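Sensor protein (Bacillus halodurans, PDB 3O5Y) is probably a two-component sensor histidine kinase that passes phosphate from ATP to a histidine of its own, the chain here being its GAF sensor domain. Local coordinates at residues 4-9 against 38-43; 23-28 against 44-49; 60-65 against 109-114; 72-75 against 80-83. One frame throughout, in Å; residues are numbered along the deposited sequence.

All four contacts belong to one GAF domain and reach the same antiparallel sheet, whose strand order runs 54-55, 35-42, 25-32, 108-116, 96-103, 72-75. Interaction 1 joins helix 6-20 to strand 35-42, and its segments alternate along the chain with those of interaction 2, centred about 11 Å away. Interaction 3, centred about 14 Å from interaction 2, opens after both have closed; neighbouring strands 25-32 and 108-116 and one bound acetate connect the two. Interaction 4 is nested inside the loop closed by interaction 3 and touches it through Leu61. Interactions 1 and 4 have centres about 25 Å apart. The acetate marks a polar pocket between sheet and helix, as in GAF domains that bind small molecules.

Interaction 1 of 4, residues 4-9 against 38-43; sequences MSLDDI and LSHVYP
Leu6 and Asp7, in the first turn of helix 6-20, meet the imidazole of His40 on strand 35-42 at the surface of the domain. The apolar part is small: Leu6 CD2 lies at the edge of the His40 ring, near its plane. Leucine suits this place because its other neighbour, Ile141 of helix 124-142, is also apolar.

The polar part brings a carboxylate to the same imidazole. Asp7 approaches the ring edge with its carboxylate plane almost perpendicular to the ring, 87° apart. The two orientations of an imidazole are hard to tell apart at this resolution, and the modelled one is doubtful, so the precise pairing of atoms remains open. His40 CG lies anti to its own carbonyl carbon (chi1 -65°), which sends the ring across to the helix.

Within the helix start, Ser5 and Asp8 form a capping box. Ser5 OG accepts weakly from Asp8 N at 3.3 Å, and Asp8 OD2 in turn accepts weakly from Ser5 N at 3.4 Å. Serine and aspartate are short enough to fold back onto main-chain N-H groups that have no earlier helical carbonyl to bind. On the strand, Ser39 and His40 both face Phe28 in a classic beta bulge.

The negative charges of Asp7 and Asp8 at the N-terminal end of the helix would interact favourably with its dipole, and Asp7 would probably also favour a protonated His40.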
loop_
_atom_site.group_PDB
_atom_site.type_symbol
_atom_site.label_atom_id
_atom_site.label_comp_id
_atom_site.label_asym_id
_atom_site.label_seq_id
_atom_site.Cartn_x
_atom_site.Cartn_y
_atom_site.Cartn_z
HETATM N N MSE A 4 -15.202 -3.692 14.503
HETATM C CA MSE A 4 -15.723 -2.475 13.795
HETATM C C MSE A 4 -15.774 -2.758 12.270
HETATM O O MSE A 4 -15.629 -3.919 11.839
HETATM C CB MSE A 4 -14.836 -1.270 14.145
ATOM N N SER A 5 -15.994 -1.741 11.447
ATOM C CA SER A 5 -15.963 -1.971 10.005
ATOM C C SER A 5 -14.517 -2.044 9.488
ATOM O O SER A 5 -13.560 -1.734 10.210
ATOM C CB SER A 5 -16.755 -0.898 9.264
ATOM O OG SER A 5 -16.216 0.379 9.539
ATOM N N LEU A 6 -14.372 -2.476 8.239
ATOM C CA LEU A 6 -13.089 -2.505 7.563
ATOM C C LEU A 6 -12.573 -1.090 7.410
ATOM O O LEU A 6 -11.388 -0.854 7.561
ATOM C CB LEU A 6 -13.245 -3.153 6.195
ATOM C CG LEU A 6 -12.015 -3.233 5.302
ATOM C CD1 LEU A 6 -11.071 -4.297 5.828
ATOM C CD2 LEU A 6 -12.446 -3.531 3.864
ATOM N N ASP A 7 -13.480 -0.161 7.113
ATOM C CA ASP A 7 -13.199 1.268 7.104
ATOM C C ASP A 7 -12.484 1.725 8.378
ATOM O O ASP A 7 -11.463 2.418 8.316
ATOM C CB ASP A 7 -14.505 2.064 6.983
ATOM C CG ASP A 7 -14.928 2.320 5.542
ATOM O OD1 ASP A 7 -14.304 1.796 4.587
ATOM O OD2 ASP A 7 -15.919 3.066 5.365
ATOM N N ASP A 8 -13.046 1.349 9.525
ATOM C CA ASP A 8 -12.562 1.812 10.813
ATOM C C ASP A 8 -11.177 1.222 11.114
ATOM O O ASP A 8 -10.325 1.911 11.668
ATOM C CB ASP A 8 -13.571 1.494 11.949
ATOM C CG ASP A 8 -14.945 2.195 11.768
ATOM O OD1 ASP A 8 -15.007 3.345 11.266
ATOM O OD2 ASP A 8 -15.974 1.578 12.148
ATOM N N ILE A 9 -10.965 -0.042 10.744
ATOM C CA ILE A 9 -9.669 -0.712 10.894
ATOM C C ILE A 9 -8.537 0.020 10.140
ATOM O O ILE A 9 -7.467 0.289 10.704
ATOM C CB ILE A 9 -9.756 -2.197 10.444
ATOM C CG1 ILE A 9 -10.559 -3.010 11.461
ATOM C CG2 ILE A 9 -8.379 -2.809 10.288
ATOM C CD1 ILE A 9 -10.659 -4.498 11.148
ATOM N N LEU A 38 -8.398 -1.154 -5.314
ATOM C CA LEU A 38 -8.175 0.028 -4.479
ATOM C C LEU A 38 -9.361 0.168 -3.528
ATOM O O LEU A 38 -10.514 0.204 -3.968
ATOM C CB LEU A 38 -8.106 1.287 -5.338
ATOM C CG LEU A 38 -7.199 2.464 -4.964
ATOM C CD1 LEU A 38 -7.757 3.750 -5.579
ATOM C CD2 LEU A 38 -6.939 2.637 -3.475
ATOM N N SER A 39 -9.110 0.266 -2.232
ATOM C CA SER A 39 -10.249 0.382 -1.342
ATOM C C SER A 39 -10.223 1.564 -0.383
ATOM O O SER A 39 -11.282 2.030 0.028
ATOM C CB SER A 39 -10.483 -0.928 -0.597
ATOM O OG SER A 39 -9.452 -1.146 0.329
ATOM N N HIS A 40 -9.032 2.044 -0.033
ATOM C CA HIS A 40 -8.892 3.185 0.868
ATOM C C HIS A 40 -7.709 4.048 0.480
ATOM O O HIS A 40 -6.638 3.532 0.136
ATOM C CB HIS A 40 -8.719 2.715 2.313
ATOM C CG HIS A 40 -9.921 2.013 2.862
ATOM N ND1 HIS A 40 -10.853 2.649 3.660
ATOM C CD2 HIS A 40 -10.375 0.746 2.688
ATOM C CE1 HIS A 40 -11.814 1.796 3.968
ATOM N NE2 HIS A 40 -11.549 0.637 3.391
ATOM N N VAL A 41 -7.901 5.362 0.558
ATOM C CA VAL A 41 -6.851 6.319 0.271
ATOM C C VAL A 41 -6.810 7.409 1.347
ATOM O O VAL A 41 -7.852 7.899 1.780
ATOM C CB VAL A 41 -7.078 7.000 -1.094
ATOM C CG1 VAL A 41 -5.988 8.030 -1.352
ATOM C CG2 VAL A 41 -7.133 5.982 -2.227
ATOM N N TYR A 42 -5.609 7.791 1.768
ATOM C CA TYR A 42 -5.408 8.977 2.588
ATOM C C TYR A 42 -4.269 9.782 1.991
ATOM O O TYR A 42 -3.222 9.213 1.688
ATOM C CB TYR A 42 -5.062 8.621 4.036
ATOM C CG TYR A 42 -4.629 9.840 4.819
ATOM C CD1 TYR A 42 -5.573 10.677 5.435
ATOM C CD2 TYR A 42 -3.288 10.190 4.911
ATOM C CE1 TYR A 42 -5.177 11.820 6.134
ATOM C CE2 TYR A 42 -2.883 11.333 5.602
ATOM C CZ TYR A 42 -3.826 12.137 6.212
ATOM O OH TYR A 42 -3.411 13.260 6.894
ATOM N N PRO A 43 -4.437 11.114 1.847
ATOM C CA PRO A 43 -5.596 11.968 2.163
ATOM C C PRO A 43 -6.801 11.626 1.298
ATOM O O PRO A 43 -6.613 11.149 0.181
ATOM C CB PRO A 43 -5.101 13.371 1.815
ATOM C CG PRO A 43 -3.615 13.277 1.837
ATOM C CD PRO A 43 -3.282 11.907 1.386
#

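Interaction 2 of 4, residues 23-28 against 44-49; sequences FDRISF and KGSHSL. With ACT (acetate ion), chain C.
A side chain reaching from a strand to the main chain of a loop makes this partly buried contact: Arg25, near the start of strand 25-32, holds Ser46 in the connection between strands 35-42 and 54-55. The carbonyl oxygen of Ser46 lies at the edge of the guanidinium, in its plane. Arg25 NE donates to Ser46 O at 3.1 Å, with a C=O...N angle of 166°. A second bond of similar length comes from Arg25 NH2, whose position is less certain, so the oxygen appears to be gripped by a fork of two N-H groups. The arginine chain leaves with CG anti to its backbone N (chi1 -160°) and then bends at chi2, which turns the guanidinium toward the loop.

Ser46 OG packs 3.7 Å from Arg25 CG, while its polar partner is Pro43 O, a bond that folds the loop back on itself. Beneath this lies the GAF sheet, in which Asp24 and Arg25 face Gly115 as a classic beta bulge and Arg25 packs on Val41 of the adjacent strand.

Arginine suits the place because its several N-H groups can serve the loop carbonyl and still reach a pocket holding an acetate ion, probably from the crystallisation liquor. Arg25 NH1 donates to acetate OXT at 3.2 Å, nearly straight at 171°, though the ion's exact placing is less sure. Ser27 OG, two residues along the strand, donates to the same acetate OXT at 2.9 Å.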
loop_
_atom_site.group_PDB
_atom_site.type_symbol
_atom_site.label_atom_id
_atom_site.label_comp_id
_atom_site.label_asym_id
_atom_site.label_seq_id
_atom_site.Cartn_x
_atom_site.Cartn_y
_atom_site.Cartn_z
ATOM N N PHE A 23 5.240 10.181 5.982
ATOM C CA PHE A 23 4.691 9.809 4.691
ATOM C C PHE A 23 3.698 10.869 4.272
ATOM O O PHE A 23 3.196 11.615 5.111
ATOM C CB PHE A 23 3.988 8.454 4.749
ATOM C CG PHE A 23 2.682 8.474 5.508
ATOM C CD1 PHE A 23 2.667 8.374 6.894
ATOM C CD2 PHE A 23 1.469 8.614 4.836
ATOM C CE1 PHE A 23 1.470 8.405 7.602
ATOM C CE2 PHE A 23 0.263 8.647 5.538
ATOM C CZ PHE A 23 0.269 8.536 6.930
ATOM N N ASP A 24 3.374 10.905 2.984
ATOM C CA ASP A 24 2.481 11.903 2.463
ATOM C C ASP A 24 1.183 11.280 1.972
ATOM O O ASP A 24 0.130 11.920 2.035
ATOM C CB ASP A 24 3.172 12.683 1.343
ATOM C CG ASP A 24 4.479 13.329 1.806
ATOM O OD1 ASP A 24 5.548 12.951 1.277
ATOM O OD2 ASP A 24 4.448 14.189 2.720
ATOM N N ARG A 25 1.238 10.030 1.508
ATOM C CA ARG A 25 0.076 9.418 0.880
ATOM C C ARG A 25 0.084 7.945 1.154
ATOM O O ARG A 25 1.130 7.322 1.100
ATOM C CB ARG A 25 0.139 9.657 -0.623
ATOM C CG ARG A 25 -1.174 9.520 -1.361
ATOM C CD ARG A 25 -1.312 8.151 -1.943
ATOM N NE ARG A 25 -2.520 8.007 -2.737
ATOM C CZ ARG A 25 -2.755 6.961 -3.516
ATOM N NH1 ARG A 25 -1.848 5.985 -3.596
ATOM N NH2 ARG A 25 -3.891 6.886 -4.209
ATOM N N ILE A 26 -1.075 7.383 1.466
ATOM C CA ILE A 26 -1.197 5.943 1.667
ATOM C C ILE A 26 -2.411 5.472 0.922
ATOM O O ILE A 26 -3.431 6.154 0.897
ATOM C CB ILE A 26 -1.390 5.551 3.160
ATOM C CG1 ILE A 26 -0.210 6.014 3.986
ATOM C CG2 ILE A 26 -1.519 4.035 3.324
ATOM C CD1 ILE A 26 0.229 5.050 5.063
ATOM N N SER A 27 -2.315 4.296 0.324
ATOM C CA SER A 27 -3.507 3.648 -0.174
ATOM C C SER A 27 -3.500 2.228 0.315
ATOM O O SER A 27 -2.449 1.640 0.544
ATOM C CB SER A 27 -3.591 3.690 -1.700
ATOM O OG SER A 27 -2.576 2.902 -2.260
ATOM N N PHE A 28 -4.691 1.681 0.487
ATOM C CA PHE A 28 -4.808 0.311 0.881
ATOM C C PHE A 28 -5.627 -0.411 -0.168
ATOM O O PHE A 28 -6.649 0.101 -0.645
ATOM C CB PHE A 28 -5.427 0.185 2.278
ATOM C CG PHE A 28 -5.924 -1.184 2.571
ATOM C CD1 PHE A 28 -5.026 -2.227 2.803
ATOM C CD2 PHE A 28 -7.285 -1.463 2.541
ATOM C CE1 PHE A 28 -5.477 -3.523 3.024
ATOM C CE2 PHE A 28 -7.747 -2.764 2.770
ATOM C CZ PHE A 28 -6.828 -3.798 3.009
ATOM N N LYS A 44 -8.014 11.883 1.802
ATOM C CA LYS A 44 -9.262 11.396 1.180
ATOM C C LYS A 44 -9.394 11.723 -0.306
ATOM O O LYS A 44 -9.889 10.897 -1.088
ATOM C CB LYS A 44 -10.499 11.894 1.948
ATOM N N GLY A 45 -8.940 12.911 -0.697
ATOM C CA GLY A 45 -9.086 13.361 -2.079
ATOM C C GLY A 45 -8.175 12.697 -3.102
ATOM O O GLY A 45 -8.509 12.650 -4.294
ATOM N N SER A 46 -7.048 12.156 -2.633
ATOM C CA SER A 46 -5.877 11.918 -3.487
ATOM C C SER A 46 -5.741 10.525 -4.094
ATOM O O SER A 46 -4.979 9.682 -3.610
ATOM C CB SER A 46 -4.595 12.286 -2.738
ATOM O OG SER A 46 -4.336 11.327 -1.740
ATOM N N HIS A 47 -6.487 10.309 -5.169
ATOM C CA HIS A 47 -6.319 9.151 -6.031
ATOM C C HIS A 47 -6.625 9.577 -7.461
ATOM O O HIS A 47 -7.447 10.465 -7.686
ATOM C CB HIS A 47 -7.230 8.000 -5.602
ATOM C CG HIS A 47 -8.658 8.398 -5.380
ATOM N ND1 HIS A 47 -9.246 8.392 -4.132
ATOM C CD2 HIS A 47 -9.619 8.811 -6.244
ATOM C CE1 HIS A 47 -10.506 8.782 -4.237
ATOM N NE2 HIS A 47 -10.758 9.042 -5.509
ATOM N N SER A 48 -5.942 8.970 -8.425
ATOM C CA SER A 48 -6.317 9.140 -9.822
ATOM C C SER A 48 -7.299 8.053 -10.232
ATOM O O SER A 48 -8.187 8.295 -11.051
ATOM C CB SER A 48 -5.092 9.135 -10.735
ATOM O OG SER A 48 -5.433 9.640 -12.026
ATOM N N LEU A 49 -7.122 6.860 -9.664
ATOM C CA LEU A 49 -8.030 5.735 -9.870
ATOM C C LEU A 49 -9.198 5.828 -8.909
ATOM O O LEU A 49 -9.021 6.141 -7.740
ATOM C CB LEU A 49 -7.313 4.392 -9.656
ATOM C CG LEU A 49 -6.145 3.988 -10.561
ATOM C CD1 LEU A 49 -5.453 2.768 -10.020
ATOM C CD2 LEU A 49 -6.616 3.726 -11.983
HETATM C C ACT C . -2.921 3.809 -6.167
HETATM O O ACT C . -2.572 3.412 -7.324
HETATM O OXT ACT C . -2.362 3.285 -5.156
HETATM C CH3 ACT C . -3.972 4.863 -6.037
#

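Interaction 3 of 4, residues 60-65 against 109-114; sequences SLYWSA and VGVLSI. With ACT (acetate ion), chain C.
Val111 and Ser113, two residues apart on strand 108-116, meet one side chain of helix 61-68, that of Tyr62. The contact begins at Val111, whose CB points to the helix. Its two methyls divide the work: CG1 lies over one face of the Tyr62 ring, 4.0 Å from Tyr62 CG, while Val111 CG2 packs 3.9 Å from the main-chain Tyr62 O. A branched residue fits here because it fills both places at once, and the two side chains cross at about a right angle. Leu112 turns to the other side of the sheet, where it packs on Ile26.

Ser113 comes next. A chi1 of -173° swings its OG away from the backbone N toward the phenol, 2.7 Å from Tyr62 OH in a hydrogen bond whose proton is not settled. Tyr62 OH also donates to acetate OXT at 2.7 Å, with OXT at the ring edge and in its plane. A small serine leaves space for the phenol, and tyrosine combines an apolar ring for Val111 with a hydroxyl for Ser113.

The helix start is secured by its N-cap, where Ser60 OG accepts from Trp63 N at 3.0 Å (174°), and by Glu85, which binds Leu61 N and Tyr62 N. Arg25 and Ser27 also bind the acetate. Probably from the crystallisation liquor, the ion only marks a polar pocket between helix and sheet, where GAF domains commonly bind ligands; the natural ligand is unknown.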
loop_
_atom_site.group_PDB
_atom_site.type_symbol
_atom_site.label_atom_id
_atom_site.label_comp_id
_atom_site.label_asym_id
_atom_site.label_seq_id
_atom_site.Cartn_x
_atom_site.Cartn_y
_atom_site.Cartn_z
ATOM N N SER A 60 2.448 -5.021 -12.934
ATOM C CA SER A 60 1.962 -4.412 -11.692
ATOM C C SER A 60 2.939 -4.521 -10.513
ATOM O O SER A 60 3.305 -5.627 -10.095
ATOM C CB SER A 60 0.606 -4.984 -11.299
ATOM O OG SER A 60 0.313 -4.664 -9.945
ATOM N N LEU A 61 3.340 -3.372 -9.968
ATOM C CA LEU A 61 4.253 -3.354 -8.815
ATOM C C LEU A 61 3.560 -4.007 -7.613
ATOM O O LEU A 61 4.168 -4.820 -6.907
ATOM C CB LEU A 61 4.659 -1.924 -8.454
ATOM C CG LEU A 61 6.049 -1.642 -7.859
ATOM C CD1 LEU A 61 6.069 -0.322 -7.111
ATOM C CD2 LEU A 61 6.503 -2.707 -6.947
ATOM N N TYR A 62 2.292 -3.657 -7.398
ATOM C CA TYR A 62 1.536 -4.197 -6.271
ATOM C C TYR A 62 1.413 -5.740 -6.331
ATOM O O TYR A 62 1.631 -6.419 -5.325
ATOM C CB TYR A 62 0.154 -3.537 -6.150
ATOM C CG TYR A 62 0.144 -2.024 -5.909
ATOM C CD1 TYR A 62 -1.050 -1.296 -5.992
ATOM C CD2 TYR A 62 1.314 -1.326 -5.623
ATOM C CE1 TYR A 62 -1.077 0.072 -5.768
ATOM C CE2 TYR A 62 1.300 0.049 -5.399
ATOM C CZ TYR A 62 0.100 0.742 -5.456
ATOM O OH TYR A 62 0.079 2.105 -5.240
ATOM N N TRP A 63 1.087 -6.292 -7.500
ATOM C CA TRP A 63 1.027 -7.751 -7.647
ATOM C C TRP A 63 2.391 -8.400 -7.507
ATOM O O TRP A 63 2.506 -9.540 -7.048
ATOM C CB TRP A 63 0.418 -8.146 -8.983
ATOM C CG TRP A 63 -1.047 -8.229 -8.925
ATOM C CD1 TRP A 63 -1.926 -7.332 -9.415
ATOM C CD2 TRP A 63 -1.819 -9.251 -8.295
ATOM N NE1 TRP A 63 -3.216 -7.738 -9.175
ATOM C CE2 TRP A 63 -3.181 -8.916 -8.482
ATOM C CE3 TRP A 63 -1.496 -10.437 -7.610
ATOM C CZ2 TRP A 63 -4.228 -9.719 -8.012
ATOM C CZ3 TRP A 63 -2.527 -11.227 -7.136
ATOM C CH2 TRP A 63 -3.884 -10.863 -7.342
ATOM N N SER A 64 3.431 -7.668 -7.885
ATOM C CA SER A 64 4.776 -8.183 -7.769
ATOM C C SER A 64 5.143 -8.398 -6.292
ATOM O O SER A 64 5.765 -9.400 -5.942
ATOM C CB SER A 64 5.738 -7.233 -8.469
ATOM O OG SER A 64 7.049 -7.726 -8.390
ATOM N N ALA A 65 4.724 -7.471 -5.430
ATOM C CA ALA A 65 4.930 -7.587 -3.993
ATOM C C ALA A 65 4.148 -8.768 -3.421
ATOM O O ALA A 65 4.664 -9.522 -2.606
ATOM C CB ALA A 65 4.521 -6.302 -3.300
ATOM N N VAL A 109 -4.039 -10.912 1.684
ATOM C CA VAL A 109 -5.155 -10.108 2.138
ATOM C C VAL A 109 -5.245 -8.818 1.330
ATOM O O VAL A 109 -6.337 -8.345 1.019
ATOM C CB VAL A 109 -4.998 -9.817 3.657
ATOM C CG1 VAL A 109 -5.787 -8.593 4.092
ATOM C CG2 VAL A 109 -5.415 -11.015 4.452
ATOM N N GLY A 110 -4.099 -8.243 0.981
ATOM C CA GLY A 110 -4.118 -6.966 0.271
ATOM C C GLY A 110 -2.749 -6.359 0.137
ATOM O O GLY A 110 -1.737 -7.057 0.234
ATOM N N VAL A 111 -2.714 -5.055 -0.106
ATOM C CA VAL A 111 -1.465 -4.336 -0.288
ATOM C C VAL A 111 -1.556 -2.999 0.420
ATOM O O VAL A 111 -2.617 -2.356 0.417
ATOM C CB VAL A 111 -1.120 -4.154 -1.800
ATOM C CG1 VAL A 111 0.011 -3.124 -2.019
ATOM C CG2 VAL A 111 -0.731 -5.485 -2.418
ATOM N N LEU A 112 -0.456 -2.606 1.071
ATOM C CA LEU A 112 -0.309 -1.241 1.591
ATOM C C LEU A 112 0.743 -0.497 0.771
ATOM O O LEU A 112 1.874 -0.972 0.609
ATOM C CB LEU A 112 0.066 -1.253 3.068
ATOM C CG LEU A 112 0.036 0.088 3.804
ATOM C CD1 LEU A 112 -1.406 0.520 3.998
ATOM C CD2 LEU A 112 0.692 -0.024 5.156
ATOM N N SER A 113 0.370 0.669 0.269
ATOM C CA SER A 113 1.222 1.457 -0.600
ATOM C C SER A 113 1.525 2.787 0.070
ATOM O O SER A 113 0.605 3.575 0.314
ATOM C CB SER A 113 0.491 1.713 -1.918
ATOM O OG SER A 113 1.352 2.334 -2.837
ATOM N N ILE A 114 2.788 3.047 0.388
ATOM C CA ILE A 114 3.109 4.261 1.145
ATOM C C ILE A 114 4.023 5.150 0.318
ATOM O O ILE A 114 5.105 4.720 -0.112
ATOM C CB ILE A 114 3.742 3.963 2.527
ATOM C CG1 ILE A 114 2.928 2.909 3.288
ATOM C CG2 ILE A 114 3.859 5.248 3.359
ATOM C CD1 ILE A 114 3.384 2.699 4.689
HETATM C C ACT C . -2.921 3.809 -6.167
HETATM O O ACT C . -2.572 3.412 -7.324
HETATM O OXT ACT C . -2.362 3.285 -5.156
HETATM C CH3 ACT C . -3.972 4.863 -6.037
#

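Interaction 4 of 4, residues 72-75 against 80-83; sequences IFRS and QDNF
Arg74 of edge strand 72-75 meets Asp81 in the loop that follows, forming a salt bridge through its NE. The distance from Arg74 NE to Asp81 OD2 is 3.3 Å, and the N-H...O angle of 133° makes the hydrogen bond within it weak. The carboxylate comes obliquely to the guanidinium, their planes 47° apart, so this is not the flat two-pronged pairing that arginine and aspartate can make. Bends at chi2 and chi3 curl the arginine chain and present NE to the acid. Opposite charges suit this partly exposed place, where an acid can reach the base across a short turn.

The aliphatic part of the same arginine serves Phe83: Arg74 CG lies 4.2 Å from Phe83 CE2, and the guanidinium plane stands 87° from that of the ring. Phe83 is buried, and its ring also packs on Leu61 of helix 61-68, as does Arg74.

In the GAF sheet, strand 72-75 is the outermost strand on its side, bonded through its main chain to Val99 and Ile97 of strand 96-103, and the loop with Asp81 turns back beside it before helix 86-90.

A water joins the two segments further out, lying 2.7 Å from Ser75 O and 3.0 Å from Asp81 OD2, so that Asp81 OD2 faces both the water and the arginine. Beyond it, Lys86 NZ binds the main-chain Asp81 O, and Asp78 OD1 accepts from Gln80 N.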
loop_
_atom_site.group_PDB
_atom_site.type_symbol
_atom_site.label_atom_id
_atom_site.label_comp_id
_atom_site.label_asym_id
_atom_site.label_seq_id
_atom_site.Cartn_x
_atom_site.Cartn_y
_atom_site.Cartn_z
ATOM N N ILE A 72 8.510 -4.215 -1.368
ATOM C CA ILE A 72 9.234 -3.633 -2.484
ATOM C C ILE A 72 9.323 -2.124 -2.352
ATOM O O ILE A 72 8.335 -1.459 -2.085
ATOM C CB ILE A 72 8.596 -3.987 -3.831
ATOM C CG1 ILE A 72 8.701 -5.497 -4.070
ATOM C CG2 ILE A 72 9.280 -3.199 -4.958
ATOM C CD1 ILE A 72 8.046 -5.992 -5.354
ATOM N N PHE A 73 10.523 -1.596 -2.543
ATOM C CA PHE A 73 10.701 -0.175 -2.628
ATOM C C PHE A 73 11.044 0.262 -4.053
ATOM O O PHE A 73 11.902 -0.322 -4.698
ATOM C CB PHE A 73 11.801 0.286 -1.687
ATOM C CG PHE A 73 12.150 1.722 -1.864
ATOM C CD1 PHE A 73 11.349 2.713 -1.304
ATOM C CD2 PHE A 73 13.256 2.094 -2.642
ATOM C CE1 PHE A 73 11.664 4.058 -1.473
ATOM C CE2 PHE A 73 13.582 3.428 -2.824
ATOM C CZ PHE A 73 12.792 4.418 -2.241
ATOM N N ARG A 74 10.394 1.325 -4.515
ATOM C CA ARG A 74 10.691 1.851 -5.830
ATOM C C ARG A 74 10.717 3.360 -5.849
ATOM O O ARG A 74 9.784 4.023 -5.413
ATOM C CB ARG A 74 9.699 1.320 -6.871
ATOM C CG ARG A 74 10.374 0.866 -8.144
ATOM C CD ARG A 74 10.868 -0.606 -8.103
ATOM N NE ARG A 74 10.298 -1.300 -9.251
ATOM C CZ ARG A 74 10.188 -2.617 -9.379
ATOM N NH1 ARG A 74 9.611 -3.120 -10.470
ATOM N NH2 ARG A 74 10.647 -3.433 -8.431
ATOM N N SER A 75 11.824 3.879 -6.342
ATOM C CA SER A 75 11.968 5.274 -6.698
ATOM C C SER A 75 11.111 5.552 -7.946
ATOM O O SER A 75 11.106 4.761 -8.894
ATOM C CB SER A 75 13.446 5.546 -6.993
ATOM O OG SER A 75 13.787 6.887 -6.746
ATOM N N GLN A 80 13.630 4.957 -16.701
ATOM C CA GLN A 80 13.707 3.662 -17.388
ATOM C C GLN A 80 12.951 2.515 -16.688
ATOM O O GLN A 80 13.117 1.341 -17.038
ATOM C CB GLN A 80 15.175 3.266 -17.614
ATOM C CG GLN A 80 15.810 3.900 -18.843
ATOM C CD GLN A 80 16.928 3.041 -19.429
ATOM O OE1 GLN A 80 16.694 2.203 -20.311
ATOM N NE2 GLN A 80 18.150 3.240 -18.934
ATOM N N ASP A 81 12.121 2.859 -15.709
ATOM C CA ASP A 81 11.358 1.877 -14.940
ATOM C C ASP A 81 9.882 2.282 -14.948
ATOM O O ASP A 81 9.494 3.253 -14.300
ATOM C CB ASP A 81 11.916 1.779 -13.505
ATOM C CG ASP A 81 11.130 0.811 -12.600
ATOM O OD1 ASP A 81 10.634 -0.241 -13.070
ATOM O OD2 ASP A 81 11.032 1.105 -11.387
ATOM N N ASN A 82 9.076 1.556 -15.720
ATOM C CA ASN A 82 7.634 1.748 -15.732
ATOM C C ASN A 82 6.923 0.538 -15.117
ATOM O O ASN A 82 7.442 -0.586 -15.119
ATOM C CB ASN A 82 7.113 2.033 -17.156
ATOM C CG ASN A 82 5.645 2.542 -17.170
ATOM O OD1 ASN A 82 5.270 3.432 -16.382
ATOM N ND2 ASN A 82 4.817 1.972 -18.071
ATOM N N PHE A 83 5.751 0.801 -14.556
ATOM C CA PHE A 83 4.878 -0.232 -14.028
ATOM C C PHE A 83 3.468 0.324 -14.045
ATOM O O PHE A 83 3.274 1.536 -14.196
ATOM C CB PHE A 83 5.312 -0.705 -12.621
ATOM C CG PHE A 83 5.655 0.415 -11.661
ATOM C CD1 PHE A 83 4.696 0.916 -10.781
ATOM C CD2 PHE A 83 6.953 0.950 -11.623
ATOM C CE1 PHE A 83 5.026 1.936 -9.885
ATOM C CE2 PHE A 83 7.292 1.972 -10.741
ATOM C CZ PHE A 83 6.326 2.473 -9.876
HETATM O O HOH W 1 10.428 4.002 -11.366
#